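Local coordinates for ancillary protein 1 (Streptococcus pyogenes, PDB 2XI9) that serves as a pilus-presented adhesin, carrying an unusual internal thioester bond that is required for efficient interaction with host cells, at residues A[248-259]-A[277-288]. Sequence-based numbering, arbitrary orientation.
Sequences AIYYFTDSAELD and LAVAKILVEYAQ
V284 lays a methyl over one face of the Y251 ring and Q288 reaches the same ring's edge. V284 CG1 stands 3.5 Å from the centroid of the Y251 ring, a CH-pi contact 22° off the normal. CG1 is anti to the V284 backbone N. V284 CG2 packs on A248 CB at 3.7 Å and on L258 CD1. The Q288 amide stands steeply to the Y251 ring. Q288 NE2 gives a weak, bent hydrogen bond to Y251 OH (3.1 Å, 134°). A water bridges the same two side chains, donating to Q288 OE1 and also bonded to Y251 OH. Both segments belong to the thioester domain of the adhesin. Here the end of helix 238-253 and the loop after it pack on helix 274-288; the axes of 248-253 and 277-288 cross at -50°. F252 meets A287 CB through CE2 at 3.8 Å and turns its ring edge to Q288 CG; H215 stacks on this ring. In the loop, L258 is the centre of an inverse gamma turn. L258 CD1 lies 3.7 Å from CG of K281, whose extended chain runs past it in the opposite direction. L277 CD1 touches L258 CB at 4.0 Å, and L247 touches both leucines.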
loop_
_atom_site.group_PDB
_atom_site.type_symbol
_atom_site.label_atom_id
_atom_site.label_comp_id
_atom_site.label_asym_id
_atom_site.label_seq_id
_atom_site.Cartn_x
_atom_site.Cartn_y
_atom_site.Cartn_z
ATOM N N ALA A 248 -12.416 0.057 9.457
ATOM C CA ALA A 248 -11.351 0.130 10.447
ATOM C C ALA A 248 -10.050 0.614 9.794
ATOM O O ALA A 248 -9.342 1.400 10.364
ATOM C CB ALA A 248 -11.143 -1.228 11.138
ATOM N N ILE A 249 -9.806 0.211 8.558
ATOM C CA ILE A 249 -8.666 0.745 7.809
ATOM C C ILE A 249 -8.852 2.262 7.577
ATOM O O ILE A 249 -7.938 3.042 7.852
ATOM C CB ILE A 249 -8.458 -0.016 6.471
ATOM C CG1 ILE A 249 -7.957 -1.457 6.728
ATOM C CG2 ILE A 249 -7.542 0.835 5.508
ATOM C CD1 ILE A 249 -6.571 -1.587 7.372
ATOM N N TYR A 250 -10.048 2.664 7.133
ATOM C CA TYR A 250 -10.354 4.074 6.903
ATOM C C TYR A 250 -10.247 4.925 8.178
ATOM O O TYR A 250 -9.890 6.090 8.101
ATOM C CB TYR A 250 -11.749 4.238 6.306
ATOM C CG TYR A 250 -11.925 3.816 4.858
ATOM C CD1 TYR A 250 -10.844 3.770 3.964
ATOM C CD2 TYR A 250 -13.165 3.481 4.382
ATOM C CE1 TYR A 250 -11.018 3.421 2.648
ATOM C CE2 TYR A 250 -13.356 3.136 3.029
ATOM C CZ TYR A 250 -12.272 3.099 2.181
ATOM O OH TYR A 250 -12.446 2.767 0.855
ATOM N N TYR A 251 -10.575 4.332 9.326
ATOM C CA TYR A 251 -10.388 4.962 10.608
ATOM C C TYR A 251 -8.959 5.497 10.776
ATOM O O TYR A 251 -8.786 6.606 11.263
ATOM C CB TYR A 251 -10.780 4.000 11.751
ATOM C CG TYR A 251 -10.576 4.581 13.148
ATOM C CD1 TYR A 251 -9.363 4.441 13.818
ATOM C CD2 TYR A 251 -11.573 5.307 13.765
ATOM C CE1 TYR A 251 -9.172 4.997 15.082
ATOM C CE2 TYR A 251 -11.385 5.854 15.039
ATOM C CZ TYR A 251 -10.185 5.694 15.680
ATOM O OH TYR A 251 -9.993 6.248 16.928
ATOM N N PHE A 252 -7.957 4.736 10.328
ATOM C CA PHE A 252 -6.551 5.105 10.450
ATOM C C PHE A 252 -6.051 5.851 9.232
ATOM O O PHE A 252 -5.276 6.754 9.380
ATOM C CB PHE A 252 -5.648 3.872 10.715
ATOM C CG PHE A 252 -5.915 3.225 12.056
ATOM C CD1 PHE A 252 -5.615 3.887 13.212
ATOM C CD2 PHE A 252 -6.535 1.974 12.127
ATOM C CE1 PHE A 252 -5.929 3.297 14.482
ATOM C CE2 PHE A 252 -6.884 1.398 13.361
ATOM C CZ PHE A 252 -6.556 2.046 14.521
ATOM N N THR A 253 -6.466 5.471 8.028
ATOM C CA THR A 253 -5.917 6.146 6.818
ATOM C C THR A 253 -6.525 7.532 6.490
ATOM O O THR A 253 -5.864 8.406 5.898
ATOM C CB THR A 253 -6.055 5.262 5.562
ATOM O OG1 THR A 253 -7.439 5.003 5.290
ATOM C CG2 THR A 253 -5.333 3.944 5.733
ATOM N N ASP A 254 -7.803 7.671 6.806
ATOM C CA ASP A 254 -8.622 8.788 6.390
ATOM C C ASP A 254 -9.392 9.432 7.549
ATOM O O ASP A 254 -10.213 10.306 7.343
ATOM C CB ASP A 254 -9.574 8.306 5.314
ATOM C CG ASP A 254 -8.849 7.986 3.987
ATOM O OD1 ASP A 254 -8.422 8.919 3.256
ATOM O OD2 ASP A 254 -8.744 6.803 3.666
ATOM N N SER A 255 -9.103 9.008 8.775
ATOM C CA SER A 255 -9.759 9.547 9.952
ATOM C C SER A 255 -11.300 9.465 9.860
ATOM O O SER A 255 -11.980 10.392 10.224
ATOM C CB SER A 255 -9.294 10.973 10.204
ATOM O OG SER A 255 -7.889 11.002 10.454
ATOM N N ALA A 256 -11.824 8.343 9.370
ATOM C CA ALA A 256 -13.258 8.061 9.410
ATOM C C ALA A 256 -13.689 7.916 10.857
ATOM O O ALA A 256 -12.927 7.382 11.718
ATOM C CB ALA A 256 -13.608 6.729 8.660
ATOM N N GLU A 257 -14.918 8.348 11.119
ATOM C CA GLU A 257 -15.478 8.260 12.456
ATOM C C GLU A 257 -16.442 7.098 12.525
ATOM O O GLU A 257 -17.254 6.917 11.638
ATOM C CB GLU A 257 -16.151 9.567 12.843
ATOM C CG GLU A 257 -15.187 10.752 12.900
ATOM C CD GLU A 257 -14.151 10.669 14.038
ATOM O OE1 GLU A 257 -14.400 10.011 15.080
ATOM O OE2 GLU A 257 -13.061 11.284 13.899
ATOM N N LEU A 258 -16.377 6.347 13.616
ATOM C CA LEU A 258 -17.213 5.180 13.820
ATOM C C LEU A 258 -18.474 5.606 14.537
ATOM O O LEU A 258 -18.747 5.200 15.676
ATOM C CB LEU A 258 -16.438 4.118 14.615
ATOM C CG LEU A 258 -15.081 3.775 14.029
ATOM C CD1 LEU A 258 -14.419 2.660 14.839
ATOM C CD2 LEU A 258 -15.207 3.387 12.586
ATOM N N ASP A 259 -19.227 6.470 13.861
ATOM C CA ASP A 259 -20.426 7.061 14.402
ATOM C C ASP A 259 -21.528 6.925 13.367
ATOM O O ASP A 259 -21.393 7.393 12.256
ATOM C CB ASP A 259 -20.165 8.529 14.728
ATOM C CG ASP A 259 -21.394 9.252 15.220
ATOM O OD1 ASP A 259 -21.528 9.389 16.453
ATOM O OD2 ASP A 259 -22.227 9.692 14.391
ATOM N N LEU A 277 -20.941 -2.239 13.024
ATOM C CA LEU A 277 -20.153 -1.105 13.451
ATOM C C LEU A 277 -19.480 -1.396 14.824
ATOM O O LEU A 277 -18.356 -0.967 15.097
ATOM C CB LEU A 277 -21.056 0.154 13.482
ATOM C CG LEU A 277 -20.362 1.428 13.946
ATOM C CD1 LEU A 277 -19.221 1.794 13.001
ATOM C CD2 LEU A 277 -21.399 2.568 14.098
ATOM N N ALA A 278 -20.133 -2.155 15.698
ATOM C CA ALA A 278 -19.505 -2.475 17.002
ATOM C C ALA A 278 -18.231 -3.319 16.756
ATOM O O ALA A 278 -17.214 -3.139 17.415
ATOM C CB ALA A 278 -20.471 -3.189 17.924
ATOM N N VAL A 279 -18.280 -4.228 15.785
ATOM C CA VAL A 279 -17.092 -5.010 15.429
ATOM C C VAL A 279 -16.005 -4.138 14.782
ATOM O O VAL A 279 -14.796 -4.293 15.069
ATOM C CB VAL A 279 -17.453 -6.228 14.571
ATOM C CG1 VAL A 279 -16.181 -6.860 13.938
ATOM C CG2 VAL A 279 -18.229 -7.228 15.411
ATOM N N ALA A 280 -16.398 -3.164 13.966
ATOM C CA ALA A 280 -15.422 -2.230 13.432
ATOM C C ALA A 280 -14.710 -1.548 14.606
ATOM O O ALA A 280 -13.495 -1.388 14.582
ATOM C CB ALA A 280 -16.079 -1.202 12.521
ATOM N N LYS A 281 -15.481 -1.164 15.617
ATOM C CA LYS A 281 -14.925 -0.522 16.835
ATOM C C LYS A 281 -13.959 -1.451 17.618
ATOM O O LYS A 281 -12.899 -1.005 18.096
ATOM C CB LYS A 281 -16.029 -0.022 17.764
ATOM C CG LYS A 281 -16.865 1.171 17.242
ATOM C CD LYS A 281 -17.805 1.760 18.355
ATOM C CE LYS A 281 -18.676 2.911 17.812
ATOM N NZ LYS A 281 -19.766 3.292 18.753
ATOM N N ILE A 282 -14.341 -2.718 17.759
ATOM C CA ILE A 282 -13.423 -3.763 18.289
ATOM C C ILE A 282 -12.099 -3.860 17.526
ATOM O O ILE A 282 -11.045 -3.847 18.124
ATOM C CB ILE A 282 -14.127 -5.158 18.335
ATOM C CG1 ILE A 282 -15.134 -5.171 19.477
ATOM C CG2 ILE A 282 -13.083 -6.302 18.526
ATOM C CD1 ILE A 282 -16.301 -6.192 19.297
ATOM N N LEU A 283 -12.154 -3.888 16.195
ATOM C CA LEU A 283 -10.952 -3.945 15.389
ATOM C C LEU A 283 -10.054 -2.739 15.660
ATOM O O LEU A 283 -8.844 -2.874 15.894
ATOM C CB LEU A 283 -11.302 -4.057 13.923
ATOM C CG LEU A 283 -11.974 -5.354 13.460
ATOM C CD1 LEU A 283 -12.292 -5.213 11.939
ATOM C CD2 LEU A 283 -11.136 -6.581 13.773
ATOM N N VAL A 284 -10.663 -1.555 15.700
ATOM C CA VAL A 284 -9.907 -0.365 15.927
ATOM C C VAL A 284 -9.287 -0.350 17.328
ATOM O O VAL A 284 -8.111 0.052 17.502
ATOM C CB VAL A 284 -10.836 0.847 15.646
ATOM C CG1 VAL A 284 -10.270 2.112 16.237
ATOM C CG2 VAL A 284 -11.035 0.963 14.119
ATOM N N GLU A 285 -10.057 -0.771 18.316
ATOM C CA GLU A 285 -9.608 -0.735 19.712
ATOM C C GLU A 285 -8.488 -1.759 19.960
ATOM O O GLU A 285 -7.529 -1.471 20.629
ATOM C CB GLU A 285 -10.789 -0.954 20.680
ATOM C CG GLU A 285 -11.764 0.248 20.743
ATOM C CD GLU A 285 -13.014 -0.040 21.597
ATOM O OE1 GLU A 285 -13.047 -1.074 22.323
ATOM O OE2 GLU A 285 -13.967 0.793 21.565
ATOM N N TYR A 286 -8.574 -2.924 19.322
ATOM C CA TYR A 286 -7.502 -3.883 19.358
ATOM C C TYR A 286 -6.257 -3.258 18.741
ATOM O O TYR A 286 -5.190 -3.212 19.352
ATOM C CB TYR A 286 -7.887 -5.197 18.618
ATOM C CG TYR A 286 -6.683 -6.078 18.407
ATOM C CD1 TYR A 286 -6.016 -6.643 19.475
ATOM C CD2 TYR A 286 -6.180 -6.294 17.149
ATOM C CE1 TYR A 286 -4.868 -7.441 19.277
ATOM C CE2 TYR A 286 -5.028 -7.082 16.941
ATOM C CZ TYR A 286 -4.399 -7.656 17.998
ATOM O OH TYR A 286 -3.262 -8.425 17.774
ATOM N N ALA A 287 -6.395 -2.752 17.531
ATOM C CA ALA A 287 -5.269 -2.141 16.841
ATOM C C ALA A 287 -4.577 -1.069 17.670
ATOM O O ALA A 287 -3.328 -1.042 17.806
ATOM C CB ALA A 287 -5.753 -1.590 15.458
ATOM N N GLN A 288 -5.386 -0.209 18.275
ATOM C CA GLN A 288 -4.850 0.830 19.154
ATOM C C GLN A 288 -4.211 0.361 20.456
ATOM O O GLN A 288 -3.499 1.145 21.119
ATOM C CB GLN A 288 -5.970 1.832 19.484
ATOM C CG GLN A 288 -6.372 2.645 18.306
ATOM C CD GLN A 288 -7.569 3.571 18.599
ATOM O OE1 GLN A 288 -8.465 3.256 19.405
ATOM N NE2 GLN A 288 -7.542 4.735 17.984
HETATM O O HOH W 1 -10.803 4.534 19.457
#